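Long-range contacts in uncharacterized protein (Trypanosoma congolense, PDB 4E40), which serves as the trypanosome's cell-surface receptor for haptoglobin-hemoglobin, here as its elongated helical-bundle domain, probably in nutrient uptake: residues Q24-S29 / E164-D169; G61-R66 / K232-A237; Q85-A90 / E238-E243. All blocks are in the same frame, centred on the assembly; numbering follows the deposited sequence.

Overall arrangement
All three contacts tie early helices to late parts of the chain in one long helical bundle, and their segments alternate along the sequence. Interaction 1 lies about 24 Å from the chain's centre, where the junction of helices 12-26 and 28-73 meets the loop before helix 172-180. Interactions 2 and 3 lie on the opposite side of that centre, 58 and 67 Å from interaction 1 between contact centres. These two are 10 Å apart between centres: consecutive segments of helix 192-246 meet first helix 28-73, then helix 82-147. They touch through A236 O and A90 CB and, in one E241 conformer, a salt bridge to R66; three long helices thus pack here.

Interaction 1 of 3, residues Q24-S29 / E164-D169; sequences QLAGVS and ESTNYD. Unlike the reference sequence in segment 164-169: E164 (reference Asn).
The backbones of G27 and N167 come within 5.1 Å of each other between their CA atoms, where the loop 164-169 runs past the break between helices 12-26 and 28-73. Here the CA of G27 lies 3.4 Å from the carbonyl O of N167, with an angle of 156° at the hydrogen, the geometry of a CA-H...O contact. A water donates to both G27 O and N167 O, at 2.7 Å from N167 O, and so bridges the two backbones beside that contact. G27, having no side chain, lets N167 O come up to its CA.

T166 lays its methyl against the same turn: CG2 stands 3.7 Å from G27 CA and also meets the carbonyl O of A26. With CG2 anti to the backbone N, the hydroxyl is left beside A26, its OG1 4.0 Å from A26 CB. That methyl group of A26 also faces S165 O. N167 and Q24 run side by side in the same direction, their amide planes turned 65° apart. The N167 amide is held from within its own segment: OD1 accepts from D169 N at 2.7 Å, with the donor somewhat off the line of the C=O bond (157°) and slightly tilted from its plane. This is an Asx turn, which holds the N167 amide against the backbone two residues on.

A backbone hydrogen bond between N167 and A23 ties the loop to the last turns of helix 12-26, and S165 and N167 also pack on A23. On the inner side of the break, L25 and V28 reach L175 of helix 172-180 and I198 of helix 192-246, while L25 also touches helix 82-147, so the break packs on all three of these helices as well as on the loop.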
ATOM      1  N   GLN A  24      10.848  22.919   3.871  1.00 17.23           N
ATOM      2  CA  GLN A  24       9.793  21.920   3.542  1.00 17.61           C
ATOM      3  C   GLN A  24      10.108  21.163   2.242  1.00 17.22           C
ATOM      4  O   GLN A  24       9.959  19.951   2.171  1.00 17.35           O
ATOM      5  CB  GLN A  24       8.427  22.589   3.355  1.00 19.04           C
ATOM      6  CG  GLN A  24       7.906  23.312   4.588  1.00 22.54           C
ATOM      7  CD  GLN A  24       7.005  22.548   5.453  1.00 23.51           C
ATOM      8  OE1 GLN A  24       7.237  22.492   6.688  1.00 34.07           O
ATOM      9  NE2 GLN A  24       6.137  21.791   4.865  1.00 18.48           N
ATOM     10  N   LEU A  25      10.530  21.887   1.185  1.00 17.01           N
ATOM     11  CA  LEU A  25      10.818  21.264  -0.103  1.00 17.77           C
ATOM     12  C   LEU A  25      11.954  20.257   0.109  1.00 18.53           C
ATOM     13  O   LEU A  25      11.875  19.139  -0.427  1.00 19.35           O
ATOM     14  CB  LEU A  25      11.226  22.336  -1.139  1.00 17.19           C
ATOM     15  CG  LEU A  25       9.996  23.234  -1.510  1.00 17.24           C
ATOM     16  CD1 LEU A  25      10.519  24.477  -2.241  1.00 16.58           C
ATOM     17  CD2 LEU A  25       8.939  22.500  -2.337  1.00 16.75           C
ATOM     18  N   ALA A  26      12.970  20.666   0.895  1.00 18.91           N
ATOM     19  CA  ALA A  26      14.141  19.783   1.193  1.00 19.77           C
ATOM     20  C   ALA A  26      13.690  18.526   1.921  1.00 20.37           C
ATOM     21  O   ALA A  26      14.340  17.463   1.788  1.00 22.43           O
ATOM     22  CB  ALA A  26      15.179  20.516   2.031  1.00 20.39           C
ATOM     23  N   GLY A  27      12.612  18.613   2.683  1.00 18.10           N
ATOM     24  CA  GLY A  27      12.144  17.462   3.440  1.00 17.00           C
ATOM     25  C   GLY A  27      11.122  16.589   2.706  1.00 17.73           C
ATOM     26  O   GLY A  27      10.703  15.595   3.251  1.00 17.94           O
ATOM     27  N   VAL A  28      10.783  16.891   1.452  1.00 16.85           N
ATOM     28  CA  VAL A  28       9.837  16.067   0.699  1.00 16.37           C
ATOM     29  C   VAL A  28      10.434  14.674   0.414  1.00 17.61           C
ATOM     30  O   VAL A  28       9.699  13.685   0.493  1.00 16.76           O
ATOM     31  CB  VAL A  28       9.451  16.757  -0.640  1.00 16.95           C
ATOM     32  CG1 VAL A  28       8.694  15.765  -1.549  1.00 18.17           C
ATOM     33  CG2 VAL A  28       8.583  18.003  -0.294  1.00 17.38           C
ATOM     34  N   SER A  29      11.738  14.621   0.153  1.00 19.02           N
ATOM     35  CA  SER A  29      12.355  13.310  -0.142  1.00 18.85           C
ATOM     36  C   SER A  29      12.165  12.353   1.053  1.00 19.47           C
ATOM     37  O   SER A  29      11.662  11.225   0.894  1.00 19.06           O
ATOM     38  CB  SER A  29      13.837  13.511  -0.455  1.00 21.97           C
ATOM     39  OG  SER A  29      14.437  12.255  -0.753  1.00 24.70           O
ATOM     40  N   GLU A 164      20.369  27.059   6.063  1.00 36.81           N
ATOM     41  CA  GLU A 164      20.007  25.877   5.279  1.00 36.23           C
ATOM     42  C   GLU A 164      19.544  24.786   6.230  1.00 35.09           C
ATOM     43  O   GLU A 164      20.259  24.473   7.171  1.00 36.94           O
ATOM     44  CB  GLU A 164      21.221  25.395   4.521  1.00 42.75           C
ATOM     45  CG  GLU A 164      21.398  26.060   3.178  1.00 51.58           C
ATOM     46  CD  GLU A 164      21.875  25.061   2.155  1.00 58.19           C
ATOM     47  OE1 GLU A 164      21.250  24.970   1.073  1.00 63.81           O
ATOM     48  OE2 GLU A 164      22.858  24.342   2.460  1.00 59.44           O
ATOM     49  N   SER A 165      18.321  24.275   6.084  1.00 30.71           N
ATOM     50  CA  SER A 165      17.852  23.270   7.016  1.00 29.99           C
ATOM     51  C   SER A 165      16.848  22.365   6.332  1.00 27.26           C
ATOM     52  O   SER A 165      16.378  22.662   5.231  1.00 27.13           O
ATOM     53  CB  SER A 165      17.202  23.900   8.243  1.00 34.45           C
ATOM     54  OG  SER A 165      16.159  24.756   7.828  1.00 36.72           O
ATOM     55  N   THR A 166      16.621  21.213   6.922  1.00 24.75           N
ATOM     56  CA  THR A 166      15.611  20.287   6.367  1.00 22.94           C
ATOM     57  C   THR A 166      14.543  20.122   7.404  1.00 22.66           C
ATOM     58  O   THR A 166      14.854  19.883   8.594  1.00 24.06           O
ATOM     59  CB  THR A 166      16.238  18.933   6.080  1.00 23.60           C
ATOM     60  OG1 THR A 166      17.277  19.108   5.106  1.00 26.25           O
ATOM     61  CG2 THR A 166      15.233  17.964   5.492  1.00 23.64           C
ATOM     62  N   ASN A 167      13.270  20.224   6.995  1.00 20.04           N
ATOM     63  CA  ASN A 167      12.216  19.958   7.913  1.00 20.77           C
ATOM     64  C   ASN A 167      11.836  18.486   7.794  1.00 19.94           C
ATOM     65  O   ASN A 167      11.528  17.992   6.694  1.00 20.32           O
ATOM     66  CB  ASN A 167      11.015  20.882   7.615  1.00 21.14           C
ATOM     67  CG  ASN A 167       9.866  20.683   8.607  1.00 22.74           C
ATOM     68  OD1 ASN A 167       9.381  19.596   8.787  1.00 22.70           O
ATOM     69  ND2 ASN A 167       9.359  21.773   9.145  1.00 28.67           N
ATOM     70  N   TYR A 168      11.925  17.721   8.908  1.00 18.77           N
ATOM     71  CA  TYR A 168      11.705  16.287   8.882  1.00 18.50           C
ATOM     72  C   TYR A 168      10.255  15.894   9.119  1.00 18.72           C
ATOM     73  O   TYR A 168       9.963  14.739   9.366  1.00 20.01           O
ATOM     74  CB  TYR A 168      12.580  15.606   9.976  1.00 21.07           C
ATOM     75  CG  TYR A 168      14.018  15.412   9.500  1.00 21.98           C
ATOM     76  CD1 TYR A 168      14.382  14.120   8.990  1.00 25.25           C
ATOM     77  CD2 TYR A 168      14.942  16.413   9.613  1.00 25.43           C
ATOM     78  CE1 TYR A 168      15.652  13.863   8.529  1.00 25.61           C
ATOM     79  CE2 TYR A 168      16.264  16.173   9.149  1.00 25.90           C
ATOM     80  CZ  TYR A 168      16.562  14.893   8.625  1.00 25.22           C
ATOM     81  OH  TYR A 168      17.876  14.614   8.181  1.00 27.50           O
ATOM     82  N   ASP A 169       9.362  16.907   9.155  1.00 18.96           N
ATOM     83  CA  ASP A 169       7.984  16.615   9.470  1.00 19.95           C
ATOM     84  C   ASP A 169       7.057  17.093   8.351  1.00 21.41           C
ATOM     85  O   ASP A 169       5.860  17.310   8.595  1.00 20.94           O
ATOM     86  CB  ASP A 169       7.625  17.376  10.723  1.00 21.23           C
ATOM     87  CG  ASP A 169       8.584  17.046  11.871  1.00 24.26           C
ATOM     88  OD1 ASP A 169       8.843  15.860  12.069  1.00 25.34           O
ATOM     89  OD2 ASP A 169       9.023  17.996  12.507  1.00 31.03           O
TER
HETATM   90  O   HOH W   1      10.084  15.813   5.882  1.00 21.30           O

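Interaction 2 of 3, residues G61-R66 / K232-A237. Unlike the reference sequence in segment 61-66: V64 (reference Ala).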
ATOM      1  N   GLY A  61      -7.769 -29.801  -2.047  1.00 17.56           N
ATOM      2  CA  GLY A  61      -7.923 -30.710  -3.201  1.00 18.79           C
ATOM      3  C   GLY A  61      -7.579 -32.130  -2.825  1.00 17.71           C
ATOM      4  O   GLY A  61      -8.328 -33.044  -3.227  1.00 18.73           O
ATOM      5  N   ALA A  62      -6.510 -32.316  -2.047  1.00 17.62           N
ATOM      6  CA  ALA A  62      -6.111 -33.671  -1.608  1.00 18.23           C
ATOM      7  C   ALA A  62      -7.179 -34.316  -0.724  1.00 19.12           C
ATOM      8  O   ALA A  62      -7.600 -35.473  -0.963  1.00 20.05           O
ATOM      9  CB  ALA A  62      -4.778 -33.642  -0.868  1.00 18.94           C
ATOM     10  N   ALA A  63      -7.703 -33.530   0.224  1.00 20.12           N
ATOM     11  CA  ALA A  63      -8.803 -34.022   1.100  1.00 20.68           C
ATOM     12  C   ALA A  63     -10.052 -34.437   0.354  1.00 20.65           C
ATOM     13  O   ALA A  63     -10.581 -35.525   0.611  1.00 22.23           O
ATOM     14  CB  ALA A  63      -9.168 -32.967   2.199  1.00 22.36           C
ATOM     15  N   VAL A  64     -10.532 -33.621  -0.583  1.00 18.93           N
ATOM     16  CA  VAL A  64     -11.747 -33.938  -1.332  1.00 19.20           C
ATOM     17  C   VAL A  64     -11.544 -35.204  -2.162  1.00 20.53           C
ATOM     18  O   VAL A  64     -12.424 -36.033  -2.239  1.00 20.81           O
ATOM     19  CB  VAL A  64     -12.191 -32.741  -2.176  1.00 22.05           C
ATOM     20  CG1 VAL A  64     -13.295 -33.143  -3.122  1.00 25.07           C
ATOM     21  CG2 VAL A  64     -12.747 -31.724  -1.173  1.00 22.52           C
ATOM     22  N   GLU A  65     -10.340 -35.359  -2.708  1.00 20.80           N
ATOM     23  CA  GLU A  65     -10.159 -36.582  -3.486  1.00 21.98           C
ATOM     24  C   GLU A  65     -10.117 -37.833  -2.629  1.00 21.15           C
ATOM     25  O   GLU A  65     -10.617 -38.904  -3.068  1.00 22.56           O
ATOM     26  CB  GLU A  65      -8.977 -36.415  -4.476  1.00 22.96           C
ATOM     27  CG  GLU A  65      -9.219 -35.349  -5.567  1.00 25.85           C
ATOM     28  CD  GLU A  65     -10.601 -35.417  -6.268  1.00 30.79           C
ATOM     29  OE1 GLU A  65     -11.025 -36.481  -6.754  1.00 35.17           O
ATOM     30  OE2 GLU A  65     -11.321 -34.397  -6.291  1.00 30.00           O
ATOM     31  N   ARG A  66      -9.549 -37.751  -1.431  1.00 20.60           N
ATOM     32  CA  ARG A  66      -9.612 -38.861  -0.477  1.00 22.29           C
ATOM     33  C   ARG A  66     -11.065 -39.152  -0.101  1.00 23.07           C
ATOM     34  O   ARG A  66     -11.483 -40.331  -0.012  1.00 23.07           O
ATOM     35  CB  ARG A  66      -8.772 -38.585   0.729  1.00 25.52           C
ATOM     36  CG  ARG A  66      -7.277 -38.669   0.374  1.00 28.95           C
ATOM     37  CD  ARG A  66      -6.415 -38.619   1.641  1.00 33.40           C
ATOM     38  NE  ARG A  66      -5.957 -37.276   1.908  1.00 44.65           N
ATOM     39  CZ  ARG A  66      -6.515 -36.440   2.772  1.00 46.71           C
ATOM     40  NH1 ARG A  66      -5.985 -35.242   2.891  1.00 39.09           N
ATOM     41  NH2 ARG A  66      -7.590 -36.791   3.496  1.00 47.77           N
ATOM     42  N   LYS A 232     -13.211 -27.492   7.790  1.00 17.41           N
ATOM     43  CA  LYS A 232     -14.452 -28.211   7.563  1.00 17.29           C
ATOM     44  C   LYS A 232     -14.233 -29.357   6.555  1.00 16.24           C
ATOM     45  O   LYS A 232     -14.632 -30.494   6.792  1.00 16.47           O
ATOM     46  CB  LYS A 232     -15.550 -27.225   7.135  1.00 18.03           C
ATOM     47  CG  LYS A 232     -16.889 -27.994   7.029  1.00 18.88           C
ATOM     48  CD  LYS A 232     -18.066 -27.116   6.614  1.00 20.89           C
ATOM     49  CE  LYS A 232     -18.348 -26.008   7.593  1.00 21.64           C
ATOM     50  NZ  LYS A 232     -19.742 -25.482   7.252  1.00 20.03           N
ATOM     51  N   ALA A 233     -13.550 -29.017   5.459  1.00 16.34           N
ATOM     52  CA  ALA A 233     -13.333 -30.006   4.417  1.00 17.12           C
ATOM     53  C   ALA A 233     -12.491 -31.169   4.930  1.00 17.36           C
ATOM     54  O   ALA A 233     -12.793 -32.323   4.608  1.00 18.30           O
ATOM     55  CB  ALA A 233     -12.665 -29.366   3.211  1.00 17.41           C
ATOM     56  N   GLU A 234     -11.448 -30.858   5.711  1.00 17.39           N
ATOM     57  CA  GLU A 234     -10.572 -31.918   6.245  1.00 19.34           C
ATOM     58  C   GLU A 234     -11.258 -32.808   7.273  1.00 19.94           C
ATOM     59  O   GLU A 234     -11.099 -34.014   7.234  1.00 21.22           O
ATOM     60  CB  GLU A 234      -9.318 -31.313   6.876  1.00 21.92           C
ATOM     61  CG  GLU A 234      -8.347 -30.734   5.863  1.00 22.88           C
ATOM     62  CD  GLU A 234      -7.186 -30.019   6.555  1.00 28.29           C
ATOM     63  OE1 GLU A 234      -7.364 -29.517   7.678  1.00 33.14           O
ATOM     64  OE2 GLU A 234      -6.125 -29.856   5.919  1.00 31.39           O
ATOM     65  N   LYS A 235     -12.066 -32.237   8.156  1.00 19.54           N
ATOM     66  CA  LYS A 235     -12.813 -33.066   9.110  1.00 20.64           C
ATOM     67  C   LYS A 235     -13.848 -33.933   8.435  1.00 19.78           C
ATOM     68  O   LYS A 235     -14.003 -35.073   8.805  1.00 20.93           O
ATOM     69  CB  LYS A 235     -13.472 -32.167  10.175  1.00 22.18           C
ATOM     70  CG  LYS A 235     -12.434 -31.417  11.019  1.00 28.49           C
ATOM     71  CD  LYS A 235     -11.795 -32.308  12.086  1.00 33.40           C
ATOM     72  CE  LYS A 235     -10.448 -31.733  12.520  1.00 39.59           C
ATOM     73  NZ  LYS A 235      -9.921 -32.533  13.664  1.00 46.70           N
ATOM     74  N   ALA A 236     -14.536 -33.384   7.434  1.00 19.95           N
ATOM     75  CA  ALA A 236     -15.541 -34.163   6.726  1.00 18.97           C
ATOM     76  C   ALA A 236     -14.873 -35.296   5.916  1.00 19.44           C
ATOM     77  O   ALA A 236     -15.364 -36.421   5.874  1.00 22.45           O
ATOM     78  CB  ALA A 236     -16.322 -33.224   5.791  1.00 18.77           C
ATOM     79  N   ALA A 237     -13.753 -34.972   5.283  1.00 19.69           N
ATOM     80  CA  ALA A 237     -13.021 -36.057   4.592  1.00 20.55           C
ATOM     81  C   ALA A 237     -12.540 -37.145   5.561  1.00 22.17           C
ATOM     82  O   ALA A 237     -12.603 -38.326   5.216  1.00 23.26           O
ATOM     83  CB  ALA A 237     -11.865 -35.494   3.768  1.00 20.81           C
TER
HETATM   84  O   HOH W   2      -8.712 -35.002   6.245  1.00 35.60           O
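Apolar packing between A63 and A237 carries this contact, in which two helical segments run roughly parallel, with axes 8.8 Å apart at closest approach and a crossing angle of 26°. The methyl groups meet directly, A63 CB lying 4.0 Å from A237 CB. A237 also sets its CB over the backbone of the other helix, 3.4 Å from A63 O. A233, one turn before A237, lines the same face, its carbonyl O 4.4 Å from A63 CB, and the first side-chain methylene beyond CB of E234 comes equally near the same methyl. Small residues at 63, 233 and 237 let the backbones draw together, to 5.8 Å between the CA atoms of A63 and E234.

The polar interactions lie at the margin. R66 folds back over its own helix, with A62 O and A63 CA lying under one face of its guanidinium, both toward its rim, as the turn at its third side-chain torsion (chi3 -96°) allows. Its NH2 comes obliquely to A237 CB. A water donates to E234 O at 2.8 Å and accepts a weak bond from R66 NH2, bridging the helices. In one of its two conformers E241, one turn beyond A237, forms a salt bridge with that NH2. R66 and E234 have opposite charges, but NH1 of R66 and OE2 of E234 are 6.2 Å apart, so any attraction is probably modest.

Helix 82-147 closes the inner side of the pair: V64 packs on its H95 and L98, A233 on A97 and A236 on V93. The contact therefore forms one side of a three-helix arrangement, in which E234 also touches K59 and A237 touches A67 of helix 28-73.

Interaction 3 of 3, residues Q85-A90 / E238-E243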
ATOM      1  N   GLN A  85     -24.150 -44.125   4.144  1.00 31.66           N
ATOM      2  CA  GLN A  85     -24.734 -42.790   4.194  1.00 30.46           C
ATOM      3  C   GLN A  85     -23.900 -41.757   4.903  1.00 27.07           C
ATOM      4  O   GLN A  85     -23.832 -40.627   4.423  1.00 27.42           O
ATOM      5  CB  GLN A  85     -26.156 -42.861   4.754  1.00 35.02           C
ATOM      6  CG  GLN A  85     -27.038 -43.667   3.802  1.00 38.84           C
ATOM      7  CD  GLN A  85     -27.316 -42.966   2.458  1.00 44.60           C
ATOM      8  OE1 GLN A  85     -28.073 -41.995   2.436  1.00 53.56           O
ATOM      9  NE2 GLN A  85     -26.720 -43.457   1.326  1.00 37.87           N
ATOM     10  N   LYS A  86     -23.255 -42.104   6.008  1.00 24.41           N
ATOM     11  CA  LYS A  86     -22.406 -41.120   6.658  1.00 24.16           C
ATOM     12  C   LYS A  86     -21.258 -40.809   5.707  1.00 24.23           C
ATOM     13  O   LYS A  86     -20.839 -39.677   5.576  1.00 23.40           O
ATOM     14  CB  LYS A  86     -21.875 -41.607   7.988  1.00 25.19           C
ATOM     15  CG  LYS A  86     -23.008 -41.860   8.998  1.00 27.35           C
ATOM     16  CD  LYS A  86     -22.433 -42.371  10.296  1.00 29.56           C
ATOM     17  CE  LYS A  86     -23.531 -42.527  11.359  1.00 33.20           C
ATOM     18  NZ  LYS A  86     -23.129 -43.458  12.447  1.00 37.72           N
ATOM     19  N   VAL A  87     -20.764 -41.827   4.988  1.00 23.87           N
ATOM     20  CA  VAL A  87     -19.646 -41.543   4.073  1.00 23.04           C
ATOM     21  C   VAL A  87     -20.044 -40.568   2.942  1.00 22.23           C
ATOM     22  O   VAL A  87     -19.335 -39.603   2.673  1.00 21.69           O
ATOM     23  CB  VAL A  87     -19.147 -42.864   3.414  1.00 23.55           C
ATOM     24  CG1 VAL A  87     -18.099 -42.577   2.320  1.00 25.26           C
ATOM     25  CG2 VAL A  87     -18.559 -43.725   4.517  1.00 25.17           C
ATOM     26  N   ARG A  88     -21.190 -40.831   2.317  1.00 22.42           N
ATOM     27  CA  ARG A  88     -21.645 -40.018   1.179  1.00 21.47           C
ATOM     28  C   ARG A  88     -21.949 -38.602   1.664  1.00 21.08           C
ATOM     29  O   ARG A  88     -21.609 -37.631   0.979  1.00 21.30           O
ATOM     30  CB  ARG A  88     -22.895 -40.632   0.521  1.00 23.00           C
ATOM     31  CG  ARG A  88     -22.539 -41.949  -0.223  1.00 25.73           C
ATOM     32  CD  ARG A  88     -23.762 -42.865  -0.260  1.00 28.54           C
ATOM     33  NE  ARG A  88     -23.323 -44.144  -0.832  1.00 33.25           N
ATOM     34  CZ  ARG A  88     -23.951 -45.308  -0.708  1.00 35.29           C
ATOM     35  NH1 ARG A  88     -23.417 -46.370  -1.289  1.00 37.80           N
ATOM     36  NH2 ARG A  88     -25.097 -45.431  -0.005  1.00 34.14           N
ATOM     37  N   LYS A  89     -22.557 -38.495   2.846  1.00 21.83           N
ATOM     38  CA  LYS A  89     -22.881 -37.134   3.323  1.00 22.56           C
ATOM     39  C   LYS A  89     -21.647 -36.344   3.677  1.00 21.34           C
ATOM     40  O   LYS A  89     -21.564 -35.130   3.361  1.00 19.93           O
ATOM     41  CB  LYS A  89     -23.783 -37.202   4.547  1.00 26.52           C
ATOM     42  CG  LYS A  89     -25.205 -37.644   4.215  1.00 32.22           C
ATOM     43  CD  LYS A  89     -26.020 -37.742   5.498  1.00 37.87           C
ATOM     44  CE  LYS A  89     -27.197 -38.661   5.281  1.00 39.59           C
ATOM     45  NZ  LYS A  89     -27.936 -38.957   6.551  1.00 46.76           N
ATOM     46  N   ALA A  90     -20.698 -36.998   4.362  1.00 19.51           N
ATOM     47  CA  ALA A  90     -19.455 -36.333   4.727  1.00 19.52           C
ATOM     48  C   ALA A  90     -18.672 -35.899   3.492  1.00 19.86           C
ATOM     49  O   ALA A  90     -18.099 -34.828   3.433  1.00 18.91           O
ATOM     50  CB  ALA A  90     -18.599 -37.237   5.608  1.00 21.00           C
ATOM     51  N   GLU A 238     -12.061 -36.769   6.734  0.50 22.73           N
ATOM     52  CA  GLU A 238     -11.670 -37.743   7.727  0.50 25.54           C
ATOM     53  C   GLU A 238     -12.852 -38.667   8.077  0.50 24.77           C
ATOM     54  O   GLU A 238     -12.751 -39.918   8.065  0.50 23.91           O
ATOM     55  CB  GLU A 238     -11.117 -37.043   8.963  0.50 26.47           C
ATOM     56  CG  GLU A 238      -9.753 -36.405   8.791  0.50 28.81           C
ATOM     57  CD  GLU A 238      -9.437 -35.432   9.920  0.50 31.04           C
ATOM     58  OE1 GLU A 238     -10.069 -35.549  10.996  0.50 34.06           O
ATOM     59  OE2 GLU A 238      -8.576 -34.539   9.742  0.50 33.97           O
ATOM     60  N   GLU A 239     -14.010 -38.066   8.344  1.00 24.63           N
ATOM     61  CA  GLU A 239     -15.190 -38.893   8.616  1.00 27.13           C
ATOM     62  C   GLU A 239     -15.511 -39.856   7.484  1.00 25.27           C
ATOM     63  O   GLU A 239     -15.810 -41.054   7.720  1.00 26.57           O
ATOM     64  CB  GLU A 239     -16.421 -38.042   9.051  1.00 27.33           C
ATOM     65  CG  GLU A 239     -17.451 -39.038   9.639  1.00 30.47           C
ATOM     66  CD  GLU A 239     -18.880 -38.539   9.759  1.00 33.86           C
ATOM     67  OE1 GLU A 239     -19.203 -37.409   9.318  1.00 35.88           O
ATOM     68  OE2 GLU A 239     -19.685 -39.370  10.263  1.00 32.46           O
ATOM     69  N   ALA A 240     -15.447 -39.374   6.248  1.00 24.45           N
ATOM     70  CA  ALA A 240     -15.711 -40.228   5.103  1.00 24.71           C
ATOM     71  C   ALA A 240     -14.723 -41.421   5.111  1.00 27.02           C
ATOM     72  O   ALA A 240     -15.149 -42.552   4.882  1.00 27.69           O
ATOM     73  CB  ALA A 240     -15.644 -39.461   3.791  1.00 24.64           C
ATOM     74  N   GLU A 241     -13.441 -41.168   5.357  0.50 29.11           N
ATOM     75  CA  GLU A 241     -12.444 -42.258   5.381  0.50 31.26           C
ATOM     76  C   GLU A 241     -12.718 -43.211   6.543  0.50 33.63           C
ATOM     77  O   GLU A 241     -12.854 -44.430   6.338  0.50 32.80           O
ATOM     78  CB  GLU A 241     -11.012 -41.697   5.448  0.50 33.32           C
ATOM     79  CG  GLU A 241     -10.619 -40.875   4.227  0.50 36.92           C
ATOM     80  CD  GLU A 241      -9.138 -40.521   4.177  0.50 40.92           C
ATOM     81  OE1 GLU A 241      -8.726 -39.499   4.771  0.50 45.19           O
ATOM     82  OE2 GLU A 241      -8.395 -41.250   3.500  0.50 43.21           O
ATOM     83  N   THR A 242     -12.820 -42.659   7.750  1.00 32.05           N
ATOM     84  CA  THR A 242     -13.021 -43.468   8.946  1.00 34.72           C
ATOM     85  C   THR A 242     -14.257 -44.375   8.807  1.00 35.26           C
ATOM     86  O   THR A 242     -14.186 -45.602   9.033  1.00 35.69           O
ATOM     87  CB  THR A 242     -13.145 -42.572  10.204  1.00 34.68           C
ATOM     88  OG1 THR A 242     -11.922 -41.890  10.416  1.00 37.53           O
ATOM     89  CG2 THR A 242     -13.389 -43.422  11.454  1.00 36.95           C
ATOM     90  N   GLU A 243     -15.382 -43.810   8.374  1.00 34.83           N
ATOM     91  CA  GLU A 243     -16.593 -44.613   8.219  1.00 34.19           C
ATOM     92  C   GLU A 243     -16.527 -45.641   7.098  1.00 34.54           C
ATOM     93  O   GLU A 243     -17.080 -46.758   7.225  1.00 33.20           O
ATOM     94  CB  GLU A 243     -17.821 -43.722   8.035  1.00 34.19           C
ATOM     95  CG  GLU A 243     -18.134 -42.901   9.284  1.00 36.65           C
ATOM     96  CD  GLU A 243     -18.681 -43.761  10.438  1.00 39.77           C
ATOM     97  OE1 GLU A 243     -19.412 -44.735  10.182  1.00 42.26           O
ATOM     98  OE2 GLU A 243     -18.377 -43.465  11.609  1.00 43.26           O
TER
HETATM   99  O   HOH W   3     -21.470 -37.739   7.764  1.00 27.39           O
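V87 and A240 mark the closest point of this pair, 4.3 Å apart between CA atoms. The V87 methyl CG2, anti to the carbonyl carbon, reaches over the turn of the opposing helix to 3.6 Å from A240 O, and touches E243 CB as the two side chains slide past each other in opposite directions. Its other methyl, CG1, packs on A240 CB. One turn on, A90 points its CB at the same alanine, 4.1 Å from A240 CB, and also meets the carboxylate of E239 through OE1.

The next layer is the aliphatic part of K86. Extended beyond CG, it runs alongside two glutamates of the other helix: CB lies 3.9 Å from E239 OE2, and CD lies 3.8 Å from E243 OE1. The charged ends stay apart, with K86 NZ 4.5 Å from E243 OE1, beyond salt-bridge range, so the lysine meets the acids chiefly through methylenes, and the opposite charges probably add a modest attraction.

The segments are antiparallel helices, their axes 8.0 Å apart and their directions 158° from each other, and the small side chains of A90 and A240 permit such close packing in this helical bundle.

Further out, a water links E239 to helix 82-147: it donates to E239 OE1 at 2.8 Å and to K86 O. E239 reaches it with CG anti to the backbone N (chi1 -166°) and an extended chain. E243, bent at its second torsion, has its own salt bridge through OE2 to K246. A70 of helix 28-73 packs on both V87 and A240, while R88 turns from the interface and hydrogen-bonds to L77 O and D78 O in the connection before helix 82-147.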